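Local coordinates for protein ribokinase, putative (Burkholderia thailandensis, PDB 3B1P) that probably phosphorylates nucleosides, as a PfkB-family kinase that binds inosine and ADP and pairs with a second subunit, at residues 109-114 against 246-251; 12-17 against 103-108. All blocks are in the same frame, centred on the assembly; numbering follows the deposited sequence. Where two conformers were deposited one is given.

How the interactions relate
From the N terminus, the chain passes strand 3-6 and enters strand 10-16, the first partner of interaction 2. Interaction 2 sets residues 12-17 beside 103-108 and closes a loop of 85 residues. The chain then leaves 103-108 straight into 109-114, which opens interaction 1. That contact closes on 246-251 after 131 more residues. The two loops follow in series and do not cross. Interaction 2 belongs to the small four-stranded sheet over the inosine. Interaction 1 joins the turn beyond that sheet's strand 101-107 to the start of helix 251-264, where the ADP phosphates lie. The contacts touch: I114 N is 2.8 Å from T106 O, a probable hydrogen bond, and the Q113 side chain packs on I105 and T107.

Interaction 1 (109-114 against 246-251); sequences LDNNQI and IDPTGC. With ADP (adenosine-5'-diphosphate), chain C.
P248 and T249 lie just before the GXGD sequence of PfkB kinases, which begins at G250. They meet N111 and Q113, in the turn between strands 101-107 and 114-118. The N111 and P248 side chains slide past each other in opposite directions, with N111 CG 3.4 Å from P248 CB. The N111 CG is swung about 30° off anti to the backbone N (chi1 -150°), and the amide reaches past P248 to the ADP with ND2. ND2 gives a nearly straight bond to ADP O1A, 3.0 Å at 164°, and a weak one to O1B at 2.9 Å. A water accepts from G250 N at 2.8 Å and donates to ADP O1B, so both segments hold the same diphosphate. The Q113 side chain crosses T249 at about a right angle. Its NE2 makes a weak, bent bond to T249 OG1, 2.7 Å at 124°. T249 OG1 in turn donates to the syn lone pair of D247 OD1 at 2.7 Å. T249 N closes an Asx turn on the same oxygen from above the carboxylate plane. G250 is the N-cap of helix 251-264. P248 rests on I284 of helix 269-284, while T249 and Q113 pack on strand 101-107.

Interaction 2 (12-17 against 103-108); sequences DNIMTF and AMITTD. With NOS (inosine), chain B.
D12 to T16 run parallel to A103 to T107 in the small mixed sheet that lies over the inosine in this ribokinase-like fold. The strand axes are 4.7 Å apart and differ in direction by 16°. Both NH and CO of N13 and M15 bond to the partner strand, as M15 N to I105 O at 2.8 Å. The tight part is the face bearing M15, M104 and T106, which meets the second subunit. The M15 chain is bent at chi2 (145°) and again at chi3, which turns CE over the partner strand. CE lies 3.5 Å from M104 CG and 3.5 Å from T106 OG1. On the other face I14 and I105 lie side by side, and I14 is partly exposed. T16 OG1 on that face is buried without a polar partner. The far end is looser. F17, a partly exposed residue, has D108 CB at its ring edge, 4.1 Å from CD2; the ring also meets F37 and H24. The D108 carboxylate turns away to F21 N and N112 N. At the opposite end D12 holds the ribose. O3' lies only 2.4 Å from D12 OD2, a hydrogen bond so short that its length is doubtful. The inosine O2' donates to D12 OD1 at 2.7 Å.

Interaction 1 (109-114 against 246-251)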
ATOM      1  N   LEU A 109      -1.764 -11.214  -3.401  1.00 17.20           N
ATOM      2  CA  LEU A 109      -2.557 -12.451  -3.464  1.00 19.05           C
ATOM      3  C   LEU A 109      -2.330 -13.358  -2.261  1.00 19.76           C
ATOM      4  O   LEU A 109      -3.066 -14.337  -2.082  1.00 20.97           O
ATOM      5  CB  LEU A 109      -2.231 -13.186  -4.762  1.00 19.18           C
ATOM      6  CG  LEU A 109      -2.660 -12.406  -6.000  1.00 19.29           C
ATOM      7  CD1 LEU A 109      -2.338 -13.242  -7.234  1.00 23.95           C
ATOM      8  CD2 LEU A 109      -4.157 -11.978  -5.980  1.00 23.09           C
ATOM      9  N   ASP A 110      -1.317 -13.073  -1.469  1.00 18.04           N
ATOM     10  CA  ASP A 110      -1.137 -13.716  -0.180  1.00 19.24           C
ATOM     11  C   ASP A 110      -1.966 -13.041   0.941  1.00 17.64           C
ATOM     12  O   ASP A 110      -1.765 -13.373   2.136  1.00 20.14           O
ATOM     13  CB  ASP A 110       0.367 -13.702   0.199  1.00 18.93           C
ATOM     14  CG  ASP A 110       1.222 -14.807  -0.489  1.00 22.39           C
ATOM     15  OD1 ASP A 110       0.696 -15.707  -1.199  1.00 21.50           O
ATOM     16  OD2 ASP A 110       2.473 -14.790  -0.295  1.00 22.99           O
ATOM     17  N   ASN A 111      -2.791 -12.027   0.632  1.00 17.60           N
ATOM     18  CA  ASN A 111      -3.518 -11.293   1.647  1.00 18.05           C
ATOM     19  C   ASN A 111      -2.646 -10.550   2.645  1.00 17.90           C
ATOM     20  O   ASN A 111      -3.019 -10.307   3.804  1.00 16.36           O
ATOM     21  CB  ASN A 111      -4.525 -12.244   2.383  1.00 19.01           C
ATOM     22  CG  ASN A 111      -5.781 -11.534   2.889  1.00 19.09           C
ATOM     23  OD1 ASN A 111      -6.028 -10.335   2.638  1.00 18.74           O
ATOM     24  ND2 ASN A 111      -6.603 -12.294   3.614  1.00 17.94           N
ATOM     25  N   ASN A 112      -1.471 -10.117   2.185  1.00 17.89           N
ATOM     26  CA  ASN A 112      -0.723  -9.099   2.937  1.00 17.42           C
ATOM     27  C   ASN A 112      -1.279  -7.638   2.868  1.00 19.59           C
ATOM     28  O   ASN A 112      -0.865  -6.787   2.027  1.00 24.16           O
ATOM     29  CB  ASN A 112       0.696  -9.073   2.440  1.00 15.60           C
ATOM     30  CG  ASN A 112       1.452 -10.387   2.731  1.00 15.15           C
ATOM     31  OD1 ASN A 112       1.496 -10.838   3.859  1.00 15.10           O
ATOM     32  ND2 ASN A 112       2.064 -10.971   1.713  1.00 13.37           N
ATOM     33  N   GLN A 113      -2.110  -7.266   3.779  1.00 19.09           N
ATOM     34  CA  GLN A 113      -2.828  -6.032   3.602  1.00 19.57           C
ATOM     35  C   GLN A 113      -2.066  -4.947   4.283  1.00 18.96           C
ATOM     36  O   GLN A 113      -1.789  -5.041   5.500  1.00 17.87           O
ATOM     37  CB  GLN A 113      -4.232  -6.143   4.197  1.00 21.40           C
ATOM     38  CG  GLN A 113      -4.991  -7.282   3.523  1.00 24.14           C
ATOM     39  CD  GLN A 113      -6.411  -6.928   3.319  1.00 31.24           C
ATOM     40  OE1 GLN A 113      -7.088  -6.379   4.226  1.00 31.37           O
ATOM     41  NE2 GLN A 113      -6.896  -7.206   2.104  1.00 33.10           N
ATOM     42  N   ILE A 114      -1.781  -3.889   3.504  1.00 15.09           N
ATOM     43  CA  ILE A 114      -1.313  -2.633   4.122  1.00 15.12           C
ATOM     44  C   ILE A 114      -2.419  -1.578   3.876  1.00 14.54           C
ATOM     45  O   ILE A 114      -2.692  -1.242   2.733  1.00 15.85           O
ATOM     46  CB  ILE A 114       0.034  -2.210   3.514  1.00 14.32           C
ATOM     47  CG1 ILE A 114       1.127  -3.280   3.766  1.00 15.38           C
ATOM     48  CG2 ILE A 114       0.451  -0.841   4.115  1.00 15.47           C
ATOM     49  CD1 ILE A 114       2.435  -3.050   2.973  1.00 17.66           C
ATOM     50  N   ILE A 246      -8.955 -14.020  -6.771  1.00 22.90           N
ATOM     51  CA  ILE A 246      -9.162 -12.665  -7.294  1.00 21.77           C
ATOM     52  C   ILE A 246      -8.709 -11.647  -6.243  1.00 22.11           C
ATOM     53  O   ILE A 246      -7.871 -10.780  -6.527  1.00 22.62           O
ATOM     54  CB  ILE A 246     -10.631 -12.417  -7.662  1.00 22.37           C
ATOM     55  CG1 ILE A 246     -11.067 -13.290  -8.856  1.00 24.77           C
ATOM     56  CG2 ILE A 246     -10.867 -10.958  -8.022  1.00 23.62           C
ATOM     57  CD1 ILE A 246     -10.135 -13.190 -10.109  1.00 25.17           C
ATOM     58  N   ASP A 247      -9.232 -11.777  -5.014  1.00 19.31           N
ATOM     59  CA  ASP A 247      -9.058 -10.731  -3.973  1.00 19.07           C
ATOM     60  C   ASP A 247      -9.267 -11.410  -2.623  1.00 17.42           C
ATOM     61  O   ASP A 247     -10.372 -11.815  -2.315  1.00 17.64           O
ATOM     62  CB  ASP A 247     -10.085  -9.613  -4.131  1.00 18.39           C
ATOM     63  CG  ASP A 247      -9.985  -8.545  -3.034  1.00 20.60           C
ATOM     64  OD1 ASP A 247      -8.968  -8.517  -2.289  1.00 23.29           O
ATOM     65  OD2 ASP A 247     -10.898  -7.701  -2.967  1.00 23.78           O
ATOM     66  N   PRO A 248      -8.208 -11.510  -1.819  1.00 17.99           N
ATOM     67  CA  PRO A 248      -8.356 -12.133  -0.518  1.00 16.08           C
ATOM     68  C   PRO A 248      -8.905 -11.173   0.550  1.00 15.60           C
ATOM     69  O   PRO A 248      -9.121 -11.600   1.664  1.00 14.52           O
ATOM     70  CB  PRO A 248      -6.907 -12.533  -0.168  1.00 16.75           C
ATOM     71  CG  PRO A 248      -6.126 -11.352  -0.795  1.00 19.04           C
ATOM     72  CD  PRO A 248      -6.782 -11.277  -2.145  1.00 18.60           C
ATOM     73  N   THR A 249      -9.100  -9.874   0.256  1.00 15.30           N
ATOM     74  CA  THR A 249      -9.600  -8.976   1.305  1.00 17.24           C
ATOM     75  C   THR A 249     -10.940  -9.444   1.904  1.00 16.53           C
ATOM     76  O   THR A 249     -11.912  -9.596   1.171  1.00 19.00           O
ATOM     77  CB  THR A 249      -9.837  -7.558   0.741  1.00 17.76           C
ATOM     78  OG1 THR A 249      -8.670  -7.180   0.027  1.00 21.68           O
ATOM     79  CG2 THR A 249     -10.108  -6.601   1.868  1.00 18.74           C
ATOM     80  N   GLY A 250     -10.945  -9.639   3.218  1.00 16.73           N
ATOM     81  CA  GLY A 250     -12.113 -10.101   3.953  1.00 15.94           C
ATOM     82  C   GLY A 250     -12.295 -11.603   3.927  1.00 15.39           C
ATOM     83  O   GLY A 250     -13.353 -12.063   4.368  1.00 13.30           O
ATOM     84  N   CYS A 251     -11.287 -12.370   3.445  1.00 13.83           N
ATOM     85  CA  CYS A 251     -11.359 -13.868   3.612  1.00 13.25           C
ATOM     86  C   CYS A 251     -11.559 -14.213   5.069  1.00 14.00           C
ATOM     87  O   CYS A 251     -12.385 -15.089   5.372  1.00 12.19           O
ATOM     88  CB  CYS A 251     -10.135 -14.586   3.043  1.00 12.79           C
ATOM     89  SG  CYS A 251     -10.217 -14.752   1.287  1.00 15.78           S
TER
HETATM   90  PB  ADP C 402      -7.366 -12.945   6.950  1.00 13.46           P
HETATM   91  O1B ADP C 402      -8.288 -12.334   5.931  1.00 18.62           O
HETATM   92  O2B ADP C 402      -5.895 -12.575   6.792  1.00 14.92           O
HETATM   93  O3B ADP C 402      -7.803 -12.752   8.337  1.00 13.71           O
HETATM   94  PA  ADP C 402      -6.732 -15.620   5.879  1.00 13.25           P
HETATM   95  O1A ADP C 402      -5.936 -15.046   4.719  1.00 13.58           O
HETATM   96  O2A ADP C 402      -5.950 -16.567   6.784  1.00 12.50           O
HETATM   97  O3A ADP C 402      -7.496 -14.556   6.769  1.00 13.92           O
HETATM   98  O5' ADP C 402      -7.955 -16.373   5.133  1.00 13.16           O
HETATM   99  C5' ADP C 402      -8.946 -16.956   5.972  1.00 11.45           C
HETATM  100  C4' ADP C 402      -9.402 -18.296   5.369  1.00 11.00           C
HETATM  101  O4' ADP C 402      -9.876 -18.069   4.039  1.00 12.36           O
HETATM  102  C3' ADP C 402      -8.316 -19.323   5.199  1.00 10.32           C
HETATM  103  O3' ADP C 402      -8.064 -20.027   6.421  1.00 12.47           O
HETATM  104  C2' ADP C 402      -8.863 -20.158   4.050  1.00 13.81           C
HETATM  105  O2' ADP C 402      -9.789 -21.090   4.669  1.00 13.07           O
HETATM  106  C1' ADP C 402      -9.581 -19.142   3.152  1.00 11.93           C
HETATM  107  N9  ADP C 402      -8.571 -18.677   2.177  1.00 14.10           N
HETATM  108  C8  ADP C 402      -7.708 -17.606   2.271  1.00 13.57           C
HETATM  109  N7  ADP C 402      -6.851 -17.605   1.204  1.00 12.45           N
HETATM  110  C5  ADP C 402      -7.226 -18.668   0.390  1.00 13.69           C
HETATM  111  C6  ADP C 402      -6.775 -19.256  -0.908  1.00 17.33           C
HETATM  112  N6  ADP C 402      -5.746 -18.679  -1.591  1.00 16.94           N
HETATM  113  N1  ADP C 402      -7.419 -20.362  -1.366  1.00 17.15           N
HETATM  114  C2  ADP C 402      -8.446 -20.924  -0.668  1.00 18.22           C
HETATM  115  N3  ADP C 402      -8.897 -20.468   0.507  1.00 17.79           N
HETATM  116  C4  ADP C 402      -8.338 -19.358   1.056  1.00 15.59           C
HETATM  117  O   HOH W   1      -8.671  -9.912   4.790  1.00 26.16           O

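Interaction 2 (12-17 against 103-108)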
ATOM      1  N   ASP A  12     -14.663   0.471   1.435  1.00 16.19           N
ATOM      2  CA  ASP A  12     -13.309   0.002   1.100  1.00 17.01           C
ATOM      3  C   ASP A  12     -12.921   0.390  -0.301  1.00 17.54           C
ATOM      4  O   ASP A  12     -13.753   0.281  -1.225  1.00 18.12           O
ATOM      5  CB  ASP A  12     -13.184  -1.564   1.175  1.00 16.18           C
ATOM      6  CG  ASP A  12     -13.232  -2.086   2.565  1.00 15.12           C
ATOM      7  OD1 ASP A  12     -13.117  -1.354   3.550  1.00 16.58           O
ATOM      8  OD2 ASP A  12     -13.386  -3.318   2.709  1.00 18.28           O
ATOM      9  N   ASN A  13     -11.658   0.811  -0.474  1.00 17.31           N
ATOM     10  CA  ASN A  13     -11.075   1.003  -1.787  0.50 17.59           C
ATOM     11  C   ASN A  13      -9.864   0.072  -1.887  1.00 18.45           C
ATOM     12  O   ASN A  13      -8.871   0.326  -1.210  1.00 18.27           O
ATOM     13  CB  ASN A  13     -10.660   2.476  -1.919  0.50 18.17           C
ATOM     14  CG  ASN A  13     -11.824   3.416  -1.683  0.50 18.44           C
ATOM     15  OD1 ASN A  13     -12.064   3.870  -0.561  0.50 24.74           O
ATOM     16  ND2 ASN A  13     -12.594   3.650  -2.726  0.50 19.15           N
ATOM     17  N   ILE A  14      -9.969  -0.976  -2.696  1.00 16.82           N
ATOM     18  CA  ILE A  14      -8.995  -2.087  -2.676  1.00 16.96           C
ATOM     19  C   ILE A  14      -8.155  -2.095  -3.932  1.00 17.81           C
ATOM     20  O   ILE A  14      -8.691  -2.107  -5.059  1.00 18.90           O
ATOM     21  CB  ILE A  14      -9.757  -3.452  -2.486  1.00 16.68           C
ATOM     22  CG1 ILE A  14     -10.457  -3.415  -1.131  1.00 18.01           C
ATOM     23  CG2 ILE A  14      -8.756  -4.606  -2.622  1.00 15.51           C
ATOM     24  CD1 ILE A  14     -11.626  -4.485  -0.974  1.00 21.34           C
ATOM     25  N   MET A  15      -6.824  -2.111  -3.741  1.00 16.15           N
ATOM     26  CA  MET A  15      -5.879  -2.189  -4.843  1.00 16.00           C
ATOM     27  C   MET A  15      -5.159  -3.516  -4.697  1.00 16.31           C
ATOM     28  O   MET A  15      -4.389  -3.721  -3.757  1.00 15.89           O
ATOM     29  CB  MET A  15      -4.888  -0.988  -4.789  1.00 15.21           C
ATOM     30  CG  MET A  15      -5.627   0.374  -4.904  1.00 22.30           C
ATOM     31  SD  MET A  15      -4.918   1.763  -3.947  1.00 31.62           S
ATOM     32  CE  MET A  15      -5.308   1.393  -2.213  1.00 31.44           C
ATOM     33  N   THR A  16      -5.414  -4.407  -5.648  1.00 17.95           N
ATOM     34  CA  THR A  16      -4.831  -5.748  -5.608  1.00 18.32           C
ATOM     35  C   THR A  16      -3.655  -5.935  -6.533  1.00 17.58           C
ATOM     36  O   THR A  16      -3.758  -5.887  -7.780  1.00 17.36           O
ATOM     37  CB  THR A  16      -5.914  -6.816  -5.913  1.00 19.90           C
ATOM     38  OG1 THR A  16      -7.012  -6.575  -5.012  1.00 24.32           O
ATOM     39  CG2 THR A  16      -5.296  -8.201  -5.702  1.00 20.59           C
ATOM     40  N   PHE A  17      -2.500  -6.136  -5.930  1.00 15.84           N
ATOM     41  CA  PHE A  17      -1.331  -6.554  -6.700  1.00 15.69           C
ATOM     42  C   PHE A  17      -1.493  -8.009  -7.123  1.00 16.90           C
ATOM     43  O   PHE A  17      -1.666  -8.903  -6.266  1.00 16.03           O
ATOM     44  CB  PHE A  17      -0.041  -6.375  -5.886  1.00 15.31           C
ATOM     45  CG  PHE A  17       1.178  -6.886  -6.541  1.00 14.64           C
ATOM     46  CD1 PHE A  17       1.534  -6.448  -7.800  1.00 16.84           C
ATOM     47  CD2 PHE A  17       2.012  -7.797  -5.885  1.00 13.33           C
ATOM     48  CE1 PHE A  17       2.680  -6.889  -8.405  1.00 17.78           C
ATOM     49  CE2 PHE A  17       3.195  -8.269  -6.498  1.00 16.37           C
ATOM     50  CZ  PHE A  17       3.531  -7.820  -7.754  1.00 17.25           C
ATOM     51  N   ALA A 103     -11.437   2.732   4.134  1.00 16.69           N
ATOM     52  CA  ALA A 103     -10.156   2.008   4.095  1.00 17.64           C
ATOM     53  C   ALA A 103      -9.598   2.039   2.663  1.00 17.47           C
ATOM     54  O   ALA A 103     -10.303   1.752   1.688  1.00 18.08           O
ATOM     55  CB  ALA A 103     -10.367   0.552   4.537  1.00 15.39           C
ATOM     56  N   MET A 104      -8.324   2.425   2.514  1.00 16.06           N
ATOM     57  CA  MET A 104      -7.593   2.270   1.258  1.00 18.09           C
ATOM     58  C   MET A 104      -6.650   1.117   1.475  1.00 17.16           C
ATOM     59  O   MET A 104      -5.656   1.222   2.211  1.00 17.21           O
ATOM     60  CB  MET A 104      -6.764   3.541   0.979  1.00 18.83           C
ATOM     61  CG  MET A 104      -6.855   4.000  -0.414  1.00 29.91           C
ATOM     62  SD  MET A 104      -8.425   4.810  -0.787  1.00 37.54           S
ATOM     63  CE  MET A 104      -9.114   5.276   0.848  1.00 30.86           C
ATOM     64  N   ILE A 105      -6.984  -0.021   0.872  1.00 15.59           N
ATOM     65  CA  ILE A 105      -6.325  -1.282   1.204  1.00 15.19           C
ATOM     66  C   ILE A 105      -5.442  -1.643   0.033  1.00 16.01           C
ATOM     67  O   ILE A 105      -5.909  -1.811  -1.079  1.00 17.32           O
ATOM     68  CB  ILE A 105      -7.387  -2.388   1.373  1.00 14.29           C
ATOM     69  CG1 ILE A 105      -8.300  -2.004   2.542  1.00 15.19           C
ATOM     70  CG2 ILE A 105      -6.679  -3.764   1.649  1.00 14.90           C
ATOM     71  CD1 ILE A 105      -9.575  -2.933   2.595  1.00 14.02           C
ATOM     72  N   THR A 106      -4.145  -1.823   0.281  1.00 16.66           N
ATOM     73  CA  THR A 106      -3.265  -2.304  -0.749  1.00 18.35           C
ATOM     74  C   THR A 106      -2.883  -3.697  -0.323  1.00 20.06           C
ATOM     75  O   THR A 106      -2.438  -3.893   0.814  1.00 20.25           O
ATOM     76  CB  THR A 106      -1.992  -1.453  -0.837  1.00 18.66           C
ATOM     77  OG1 THR A 106      -2.327  -0.134  -1.293  1.00 19.90           O
ATOM     78  CG2 THR A 106      -1.012  -2.076  -1.815  1.00 22.76           C
ATOM     79  N   THR A 107      -3.056  -4.647  -1.222  1.00 19.73           N
ATOM     80  CA  THR A 107      -2.900  -6.049  -0.889  1.00 20.55           C
ATOM     81  C   THR A 107      -2.313  -6.892  -2.015  1.00 18.62           C
ATOM     82  O   THR A 107      -2.218  -6.452  -3.167  1.00 21.46           O
ATOM     83  CB  THR A 107      -4.219  -6.660  -0.364  1.00 22.28           C
ATOM     84  OG1 THR A 107      -3.916  -7.939   0.215  1.00 24.22           O
ATOM     85  CG2 THR A 107      -5.241  -6.831  -1.474  1.00 22.01           C
ATOM     86  N   ASP A 108      -1.881  -8.088  -1.692  1.00 16.12           N
ATOM     87  CA  ASP A 108      -1.356  -8.966  -2.725  1.00 16.46           C
ATOM     88  C   ASP A 108      -2.170 -10.223  -2.638  1.00 17.30           C
ATOM     89  O   ASP A 108      -3.168 -10.300  -1.875  1.00 17.23           O
ATOM     90  CB  ASP A 108       0.161  -9.253  -2.574  1.00 16.00           C
ATOM     91  CG  ASP A 108       0.528 -10.042  -1.322  1.00 16.25           C
ATOM     92  OD1 ASP A 108      -0.370 -10.405  -0.488  1.00 16.14           O
ATOM     93  OD2 ASP A 108       1.734 -10.265  -1.145  1.00 15.18           O
TER
HETATM   94  N9  NOS B 401     -10.402  -2.532   8.214  1.00 13.62           N
HETATM   95  C4  NOS B 401     -10.461  -2.065   9.464  1.00 10.54           C
HETATM   96  N3  NOS B 401     -11.394  -2.016  10.470  1.00 12.20           N
HETATM   97  C2  NOS B 401     -11.134  -1.488  11.674  1.00 14.68           C
HETATM   98  N1  NOS B 401      -9.895  -0.955  11.930  1.00 15.72           N
HETATM   99  C6  NOS B 401      -8.905  -0.930  11.001  1.00 16.27           C
HETATM  100  O6  NOS B 401      -7.681  -0.456  11.348  1.00 15.48           O
HETATM  101  C5  NOS B 401      -9.086  -1.568   9.698  1.00 12.20           C
HETATM  102  N7  NOS B 401      -8.360  -1.737   8.578  1.00 12.90           N
HETATM  103  C8  NOS B 401      -9.170  -2.340   7.644  1.00 14.92           C
HETATM  104  C5' NOS B 401     -11.126  -6.597   6.106  1.00 15.49           C
HETATM  105  O5' NOS B 401     -11.110  -7.504   7.236  1.00 19.08           O
HETATM  106  C4' NOS B 401     -11.802  -5.292   6.557  1.00 15.03           C
HETATM  107  O4' NOS B 401     -10.994  -4.632   7.526  1.00 13.40           O
HETATM  108  C1' NOS B 401     -11.503  -3.252   7.563  1.00 13.76           C
HETATM  109  C2' NOS B 401     -11.722  -2.933   6.116  1.00 15.97           C
HETATM  110  O2' NOS B 401     -12.871  -2.079   6.089  1.00 18.53           O
HETATM  111  C3' NOS B 401     -11.972  -4.273   5.436  1.00 14.28           C
HETATM  112  O3' NOS B 401     -13.329  -4.346   4.892  1.00 15.87           O